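Local coordinates for protein histidine kinase (Synechocystis sp., PDB 5DFY) that senses light through a bilin-binding GAF domain, the piece present here, and as a whole protein probably phosphorylates histidine in a two-component phosphorelay, at residues C68-V73 with E94-L99; V127-T132 with E147-L152. All blocks are in the same frame, centred on the assembly; numbering follows the deposited sequence.

How the interactions relate
Both contacts belong to the antiparallel sheet of one GAF domain, their centres about 16 Å apart. Interaction 1 lies on strand 70-76, next to edge strand 82-89, and ties the loop that follows that strand back onto the sheet. Interaction 2 lies toward the opposite edge, where strand 125-127 pairs with strand 150-158. In interaction 1, R70 and L72 are buried but E94 and P95 exposed; side chains alone serve the strand side, burying 167 Å². In interaction 2, V130 and F151 are buried and the D129-R149 pair partly exposed; backbone pairing, ring packing and a salt bridge combine over 404 Å². R70 NH1 and E147 CB link the two by packing.

Interaction 1 of 2, residues C68-V73 with E94-L99; sequences CDRVLV and EPLKDL
R70 and L96 cross at about a right angle where a loop folds back over the antiparallel sheet of the GAF domain: strand 70-76 supplies R70 and L72, and the loop after strand 82-89 supplies 94-99. The nearest CA pair, R70 with P95, is still 8.7 Å apart, so side chains on the strand bridge the gap. With its CG swung away from the backbone N (chi1 -160°) and a bend at chi3, the R70 chain spans this distance and presents its guanidinium to the loop. There its edge and one face do different work. At the edge, R70 NH2 donates to E94 O at 3.1 Å, with the hydrogen practically on the line between them (179°) and the acceptor in the guanidinium plane. Over the face, L96 CG sits 3.6 Å above that plane, offset toward the rim. The polar edge thus holds the loop backbone while the flat face receives a branched apolar side chain.

R70 NH2 also forms a salt bridge with E87 of the adjacent strand, and E87 accepts from the backbone nitrogens of L96 and K97; R70 NH1 bonds to F146 O. The guanidinium is therefore fixed from several directions, and E87 helps position both partners. Further along the strand, L72 meets L96 at roughly a right angle too, L72 CD1 lying 3.9 Å from L96 CD1. L72 also packs on the bilin-binding Y169, which places this contact beside the phycocyanobilin pocket. One water lies at the same edge, in the guanidinium plane, accepting from R70 NH1 at 2.8 Å and donating to E94 O.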
ATOM      1  N   CYS A  68     -18.079 -13.524  15.847  1.00 19.40           N
ATOM      2  CA  CYS A  68     -19.132 -13.586  14.846  1.00 17.68           C
ATOM      3  C   CYS A  68     -19.214 -15.032  14.339  1.00 17.68           C
ATOM      4  O   CYS A  68     -18.442 -15.890  14.761  1.00 19.78           O
ATOM      5  CB  CYS A  68     -18.885 -12.597  13.709  1.00 17.48           C
ATOM      6  SG  CYS A  68     -17.330 -12.801  12.820  1.00 18.23           S
ATOM      7  N   ASP A  69     -20.168 -15.294  13.459  1.00 16.31           N
ATOM      8  CA  ASP A  69     -20.445 -16.658  13.013  1.00 16.64           C
ATOM      9  C   ASP A  69     -19.701 -17.056  11.744  1.00 17.98           C
ATOM     10  O   ASP A  69     -19.321 -18.217  11.573  1.00 17.39           O
ATOM     11  CB  ASP A  69     -21.940 -16.821  12.805  1.00 17.31           C
ATOM     12  CG  ASP A  69     -22.710 -16.680  14.095  1.00 19.70           C
ATOM     13  OD1 ASP A  69     -22.269 -17.275  15.107  1.00 19.75           O
ATOM     14  OD2 ASP A  69     -23.725 -15.971  14.099  1.00 19.45           O
ATOM     15  N   ARG A  70     -19.474 -16.082  10.858  1.00 16.86           N
ATOM     16  CA  ARG A  70     -18.801 -16.339   9.580  1.00 15.80           C
ATOM     17  C   ARG A  70     -17.952 -15.133   9.226  1.00 15.98           C
ATOM     18  O   ARG A  70     -18.325 -14.027   9.554  1.00 15.08           O
ATOM     19  CB  ARG A  70     -19.789 -16.598   8.453  1.00 17.39           C
ATOM     20  CG  ARG A  70     -19.181 -17.320   7.264  1.00 17.39           C
ATOM     21  CD  ARG A  70     -20.020 -17.278   5.993  1.00 17.52           C
ATOM     22  NE  ARG A  70     -21.454 -17.562   6.147  1.00 19.61           N
ATOM     23  CZ  ARG A  70     -22.009 -18.771   6.164  1.00 18.73           C
ATOM     24  NH1 ARG A  70     -23.317 -18.851   6.303  1.00 19.23           N
ATOM     25  NH2 ARG A  70     -21.292 -19.879   6.055  1.00 18.18           N
ATOM     26  N   VAL A  71     -16.816 -15.374   8.573  1.00 15.19           N
ATOM     27  CA  VAL A  71     -15.988 -14.310   7.992  1.00 15.08           C
ATOM     28  C   VAL A  71     -15.699 -14.700   6.554  1.00 16.89           C
ATOM     29  O   VAL A  71     -15.398 -15.865   6.269  1.00 17.28           O
ATOM     30  CB  VAL A  71     -14.696 -14.114   8.762  1.00 13.96           C
ATOM     31  CG1 VAL A  71     -13.797 -13.081   8.079  1.00 16.26           C
ATOM     32  CG2 VAL A  71     -14.979 -13.732  10.198  1.00 16.59           C
ATOM     33  N   LEU A  72     -15.786 -13.728   5.643  1.00 15.54           N
ATOM     34  CA  LEU A  72     -15.534 -13.976   4.231  1.00 15.36           C
ATOM     35  C   LEU A  72     -14.546 -12.964   3.671  1.00 16.27           C
ATOM     36  O   LEU A  72     -14.568 -11.768   4.025  1.00 17.80           O
ATOM     37  CB  LEU A  72     -16.802 -13.924   3.397  1.00 17.02           C
ATOM     38  CG  LEU A  72     -17.894 -14.955   3.725  1.00 17.33           C
ATOM     39  CD1 LEU A  72     -19.210 -14.596   3.062  1.00 17.64           C
ATOM     40  CD2 LEU A  72     -17.410 -16.333   3.305  1.00 18.72           C
ATOM     41  N   VAL A  73     -13.694 -13.470   2.788  1.00 17.20           N
ATOM     42  CA  VAL A  73     -12.812 -12.641   1.966  1.00 16.50           C
ATOM     43  C   VAL A  73     -13.312 -12.699   0.530  1.00 18.32           C
ATOM     44  O   VAL A  73     -13.442 -13.783  -0.039  1.00 17.68           O
ATOM     45  CB  VAL A  73     -11.357 -13.124   2.043  1.00 17.60           C
ATOM     46  CG1 VAL A  73     -10.452 -12.229   1.160  1.00 17.67           C
ATOM     47  CG2 VAL A  73     -10.847 -13.113   3.482  1.00 18.85           C
ATOM     48  N   GLU A  94     -23.958 -24.224   8.141  1.00 18.14           N
ATOM     49  CA  GLU A  94     -23.613 -24.755   6.823  1.00 17.82           C
ATOM     50  C   GLU A  94     -22.553 -23.851   6.185  1.00 17.49           C
ATOM     51  O   GLU A  94     -22.737 -22.640   6.123  1.00 18.19           O
ATOM     52  CB  GLU A  94     -24.857 -24.858   5.935  1.00 18.14           C
ATOM     53  CG  GLU A  94     -24.504 -25.310   4.513  1.00 19.31           C
ATOM     54  CD  GLU A  94     -25.692 -25.724   3.635  1.00 25.57           C
ATOM     55  OE1 GLU A  94     -26.795 -25.941   4.151  1.00 32.09           O
ATOM     56  OE2 GLU A  94     -25.487 -25.809   2.412  1.00 33.20           O
ATOM     57  N   PRO A  95     -21.445 -24.439   5.721  1.00 17.94           N
ATOM     58  CA  PRO A  95     -20.418 -23.591   5.096  1.00 19.14           C
ATOM     59  C   PRO A  95     -20.809 -23.192   3.695  1.00 22.35           C
ATOM     60  O   PRO A  95     -21.602 -23.901   3.054  1.00 22.73           O
ATOM     61  CB  PRO A  95     -19.185 -24.487   5.080  1.00 21.13           C
ATOM     62  CG  PRO A  95     -19.755 -25.881   4.971  1.00 23.04           C
ATOM     63  CD  PRO A  95     -21.045 -25.848   5.764  1.00 19.46           C
ATOM     64  N   LEU A  96     -20.290 -22.056   3.222  1.00 20.08           N
ATOM     65  CA  LEU A  96     -20.479 -21.678   1.824  1.00 21.93           C
ATOM     66  C   LEU A  96     -19.504 -22.418   0.938  1.00 20.89           C
ATOM     67  O   LEU A  96     -19.829 -22.695  -0.222  1.00 26.70           O
ATOM     68  CB  LEU A  96     -20.308 -20.173   1.629  1.00 23.07           C
ATOM     69  CG  LEU A  96     -21.240 -19.267   2.421  1.00 23.82           C
ATOM     70  CD1 LEU A  96     -21.074 -17.833   1.945  1.00 28.36           C
ATOM     71  CD2 LEU A  96     -22.686 -19.706   2.337  1.00 25.11           C
ATOM     72  N   LYS A  97     -18.340 -22.748   1.461  1.00 21.05           N
ATOM     73  CA  LYS A  97     -17.341 -23.481   0.679  1.00 23.87           C
ATOM     74  C   LYS A  97     -17.731 -24.947   0.591  1.00 30.65           C
ATOM     75  O   LYS A  97     -17.917 -25.598   1.613  1.00 25.60           O
ATOM     76  CB  LYS A  97     -15.957 -23.353   1.287  1.00 23.65           C
ATOM     77  CG  LYS A  97     -14.837 -23.909   0.377  1.00 27.94           C
ATOM     78  CD  LYS A  97     -13.478 -23.860   1.033  1.00 29.34           C
ATOM     79  CE  LYS A  97     -13.332 -24.880   2.118  1.00 36.90           C
ATOM     80  NZ  LYS A  97     -11.993 -24.811   2.728  1.00 53.45           N
ATOM     81  N   ASP A  98     -17.826 -25.464  -0.630  1.00 31.91           N
ATOM     82  CA  ASP A  98     -18.183 -26.873  -0.825  1.00 30.61           C
ATOM     83  C   ASP A  98     -16.959 -27.790  -0.803  1.00 31.00           C
ATOM     84  O   ASP A  98     -15.842 -27.353  -0.532  1.00 32.66           O
ATOM     85  CB  ASP A  98     -18.981 -27.048  -2.124  1.00 36.07           C
ATOM     86  CG  ASP A  98     -18.153 -26.830  -3.392  1.00 36.26           C
ATOM     87  OD1 ASP A  98     -16.919 -27.036  -3.408  1.00 38.40           O
ATOM     88  OD2 ASP A  98     -18.777 -26.453  -4.397  1.00 40.35           O
ATOM     89  N   LEU A  99     -17.170 -29.080  -1.072  1.00 39.15           N
ATOM     90  CA  LEU A  99     -16.100 -30.063  -0.907  1.00 41.57           C
ATOM     91  C   LEU A  99     -14.984 -29.943  -1.945  1.00 44.40           C
ATOM     92  O   LEU A  99     -13.876 -30.442  -1.727  1.00 43.56           O
ATOM     93  CB  LEU A  99     -16.678 -31.477  -0.944  1.00 46.56           C
ATOM     94  CG  LEU A  99     -17.410 -31.894   0.332  1.00 36.29           C
ATOM     95  CD1 LEU A  99     -18.166 -33.192   0.107  1.00 33.01           C
ATOM     96  CD2 LEU A  99     -16.440 -32.042   1.492  1.00 33.97           C
TER
HETATM   97  O   HOH W   1     -25.034 -21.120   6.159  1.00 20.23           O

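Interaction 2 of 2, residues V127-T132 with E147-L152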
ATOM      1  N   VAL A 127     -24.519  -3.332   9.385  1.00 19.78           N
ATOM      2  CA  VAL A 127     -25.972  -3.521   9.395  1.00 20.92           C
ATOM      3  C   VAL A 127     -26.305  -4.518  10.493  1.00 23.20           C
ATOM      4  O   VAL A 127     -25.843  -5.665  10.476  1.00 20.28           O
ATOM      5  CB  VAL A 127     -26.479  -4.005   8.033  1.00 21.09           C
ATOM      6  CG1 VAL A 127     -27.939  -4.466   8.111  1.00 22.53           C
ATOM      7  CG2 VAL A 127     -26.322  -2.901   7.001  1.00 25.87           C
ATOM      8  N   GLY A 128     -27.096  -4.070  11.456  1.00 21.69           N
ATOM      9  CA  GLY A 128     -27.416  -4.881  12.613  1.00 23.03           C
ATOM     10  C   GLY A 128     -28.526  -5.900  12.409  1.00 22.15           C
ATOM     11  O   GLY A 128     -28.578  -6.896  13.118  1.00 22.40           O
ATOM     12  N   ASP A 129     -29.412  -5.652  11.458  1.00 21.88           N
ATOM     13  CA  ASP A 129     -30.491  -6.586  11.142  1.00 22.37           C
ATOM     14  C   ASP A 129     -30.884  -6.392   9.700  1.00 23.62           C
ATOM     15  O   ASP A 129     -31.478  -5.370   9.347  1.00 25.29           O
ATOM     16  CB  ASP A 129     -31.694  -6.369  12.065  1.00 24.05           C
ATOM     17  CG  ASP A 129     -32.725  -7.454  11.940  1.00 27.19           C
ATOM     18  OD1 ASP A 129     -32.736  -8.170  10.925  1.00 24.89           O
ATOM     19  OD2 ASP A 129     -33.533  -7.598  12.887  1.00 29.74           O
ATOM     20  N   VAL A 130     -30.542  -7.346   8.840  1.00 22.29           N
ATOM     21  CA  VAL A 130     -30.815  -7.185   7.430  1.00 23.05           C
ATOM     22  C   VAL A 130     -32.318  -7.058   7.175  1.00 25.33           C
ATOM     23  O   VAL A 130     -32.718  -6.516   6.159  1.00 27.79           O
ATOM     24  CB  VAL A 130     -30.265  -8.346   6.581  1.00 24.78           C
ATOM     25  CG1 VAL A 130     -28.729  -8.435   6.713  1.00 24.18           C
ATOM     26  CG2 VAL A 130     -30.936  -9.670   6.943  1.00 22.64           C
ATOM     27  N   GLU A 131     -33.131  -7.564   8.091  1.00 26.41           N
ATOM     28  CA  GLU A 131     -34.573  -7.584   7.870  1.00 29.63           C
ATOM     29  C   GLU A 131     -35.192  -6.202   8.037  1.00 33.02           C
ATOM     30  O   GLU A 131     -36.285  -5.950   7.524  1.00 33.94           O
ATOM     31  CB  GLU A 131     -35.236  -8.584   8.821  1.00 27.47           C
ATOM     32  CG  GLU A 131     -34.869 -10.038   8.504  1.00 27.91           C
ATOM     33  CD  GLU A 131     -35.358 -10.508   7.138  1.00 33.58           C
ATOM     34  OE1 GLU A 131     -36.371  -9.970   6.639  1.00 37.56           O
ATOM     35  OE2 GLU A 131     -34.727 -11.419   6.552  1.00 36.01           O
ATOM     36  N   THR A 132     -34.499  -5.311   8.735  1.00 29.02           N
ATOM     37  CA  THR A 132     -35.020  -3.969   8.981  1.00 31.05           C
ATOM     38  C   THR A 132     -34.236  -2.883   8.241  1.00 34.08           C
ATOM     39  O   THR A 132     -34.402  -1.690   8.515  1.00 39.23           O
ATOM     40  CB  THR A 132     -35.016  -3.648  10.483  1.00 30.84           C
ATOM     41  OG1 THR A 132     -33.668  -3.522  10.955  1.00 34.03           O
ATOM     42  CG2 THR A 132     -35.725  -4.727  11.264  1.00 34.32           C
ATOM     43  N   GLU A 147     -27.357 -16.938   4.871  1.00 18.15           N
ATOM     44  CA  GLU A 147     -27.623 -16.992   6.309  1.00 18.71           C
ATOM     45  C   GLU A 147     -26.991 -15.794   7.040  1.00 18.48           C
ATOM     46  O   GLU A 147     -26.428 -15.929   8.118  1.00 18.95           O
ATOM     47  CB  GLU A 147     -27.144 -18.325   6.917  1.00 18.46           C
ATOM     48  CG  GLU A 147     -27.862 -18.629   8.224  1.00 19.19           C
ATOM     49  CD  GLU A 147     -27.608 -20.023   8.774  1.00 19.56           C
ATOM     50  OE1 GLU A 147     -26.657 -20.718   8.344  1.00 19.57           O
ATOM     51  OE2 GLU A 147     -28.374 -20.442   9.664  1.00 19.12           O
ATOM     52  N   ILE A 148     -27.119 -14.620   6.436  1.00 17.40           N
ATOM     53  CA  ILE A 148     -26.594 -13.389   7.010  1.00 16.46           C
ATOM     54  C   ILE A 148     -27.736 -12.614   7.665  1.00 18.41           C
ATOM     55  O   ILE A 148     -28.625 -12.123   6.974  1.00 21.47           O
ATOM     56  CB  ILE A 148     -25.927 -12.509   5.938  1.00 16.42           C
ATOM     57  CG1 ILE A 148     -24.705 -13.234   5.352  1.00 18.22           C
ATOM     58  CG2 ILE A 148     -25.488 -11.203   6.566  1.00 19.21           C
ATOM     59  CD1 ILE A 148     -24.160 -12.615   4.062  1.00 18.74           C
ATOM     60  N   ARG A 149     -27.730 -12.524   8.989  1.00 16.99           N
ATOM     61  CA  ARG A 149     -28.717 -11.728   9.703  1.00 18.47           C
ATOM     62  C   ARG A 149     -28.200 -10.329  10.014  1.00 19.93           C
ATOM     63  O   ARG A 149     -28.975  -9.391  10.136  1.00 20.55           O
ATOM     64  CB  ARG A 149     -29.119 -12.416  10.998  1.00 19.24           C
ATOM     65  CG  ARG A 149     -30.194 -11.678  11.798  1.00 22.72           C
ATOM     66  CD  ARG A 149     -31.533 -11.620  11.047  1.00 25.20           C
ATOM     67  NE  ARG A 149     -32.490 -10.855  11.826  1.00 25.71           N
ATOM     68  CZ  ARG A 149     -33.170 -11.348  12.859  1.00 31.86           C
ATOM     69  NH1 ARG A 149     -33.035 -12.621  13.223  1.00 28.49           N
ATOM     70  NH2 ARG A 149     -33.993 -10.562  13.532  1.00 35.19           N
ATOM     71  N   ALA A 150     -26.883 -10.214  10.188  1.00 18.85           N
ATOM     72  CA  ALA A 150     -26.225  -8.937  10.518  1.00 17.89           C
ATOM     73  C   ALA A 150     -24.857  -8.988   9.872  1.00 18.64           C
ATOM     74  O   ALA A 150     -24.272 -10.057   9.811  1.00 17.42           O
ATOM     75  CB  ALA A 150     -26.081  -8.734  12.011  1.00 17.60           C
ATOM     76  N   PHE A 151     -24.338  -7.865   9.369  1.00 17.45           N
ATOM     77  CA  PHE A 151     -23.007  -7.906   8.757  1.00 16.19           C
ATOM     78  C   PHE A 151     -22.233  -6.633   8.972  1.00 17.11           C
ATOM     79  O   PHE A 151     -22.796  -5.563   9.148  1.00 18.36           O
ATOM     80  CB  PHE A 151     -23.087  -8.219   7.254  1.00 17.69           C
ATOM     81  CG  PHE A 151     -23.708  -7.152   6.398  1.00 18.15           C
ATOM     82  CD1 PHE A 151     -22.943  -6.094   5.915  1.00 19.93           C
ATOM     83  CD2 PHE A 151     -25.039  -7.238   6.018  1.00 18.82           C
ATOM     84  CE1 PHE A 151     -23.504  -5.114   5.104  1.00 21.65           C
ATOM     85  CE2 PHE A 151     -25.609  -6.263   5.197  1.00 20.12           C
ATOM     86  CZ  PHE A 151     -24.843  -5.198   4.740  1.00 23.50           C
ATOM     87  N   LEU A 152     -20.923  -6.775   8.913  1.00 16.50           N
ATOM     88  CA  LEU A 152     -20.012  -5.652   8.967  1.00 18.59           C
ATOM     89  C   LEU A 152     -18.991  -5.900   7.849  1.00 17.74           C
ATOM     90  O   LEU A 152     -18.220  -6.863   7.926  1.00 17.50           O
ATOM     91  CB  LEU A 152     -19.357  -5.571  10.336  1.00 17.65           C
ATOM     92  CG  LEU A 152     -18.184  -4.612  10.537  1.00 26.66           C
ATOM     93  CD1 LEU A 152     -18.436  -3.254   9.995  1.00 24.88           C
ATOM     94  CD2 LEU A 152     -17.835  -4.572  12.004  1.00 24.47           C
TER
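An antiparallel hydrogen-bonded pair, V127 with F151, joins edge strand 125-127 to strand 150-158 in the sheet of the GAF domain. V127 N donates to F151 O at 2.8 Å, and F151 N returns a bond to V127 O. On the face of the sheet shared by these two side chains, V127 CB rests over the face of the F151 ring in a CH-pi contact, 4.0 Å from the centroid. F151 reaches this position with CG between its backbone nitrogen and carbonyl carbon (chi1 68°). V130 CG1 comes to the ring edge instead, 3.9 Å from F151 CD2. The same ring touches Y169 and T153, both bilin-binding residues.

Beyond the pair the chain turns, yet V130 N still bonds to R149 O at 2.9 Å. R149 grips D129 side-on: NE donates to D129 OD1 at 2.8 Å, almost straight at 172°, and NH2 to D129 OD2 at 3.1 Å. The carboxylate and guanidinium planes are 55° apart, and both nitrogens meet their oxygens from above the carboxylate plane. E131 N reaches D129 OD1 from the opposite face, closing an Asx turn, while the E131 carboxylate pairs with R144. Were D129 an alanine, R149 would probably be left without its charged mate and E131 N without the acceptor that closes the turn. With R149 on one face and a backbone N-H on the other, D129 OD1 couples a charge pair to the loop's shape, and the flanking positive charge is likely to favour the ionised carboxylate.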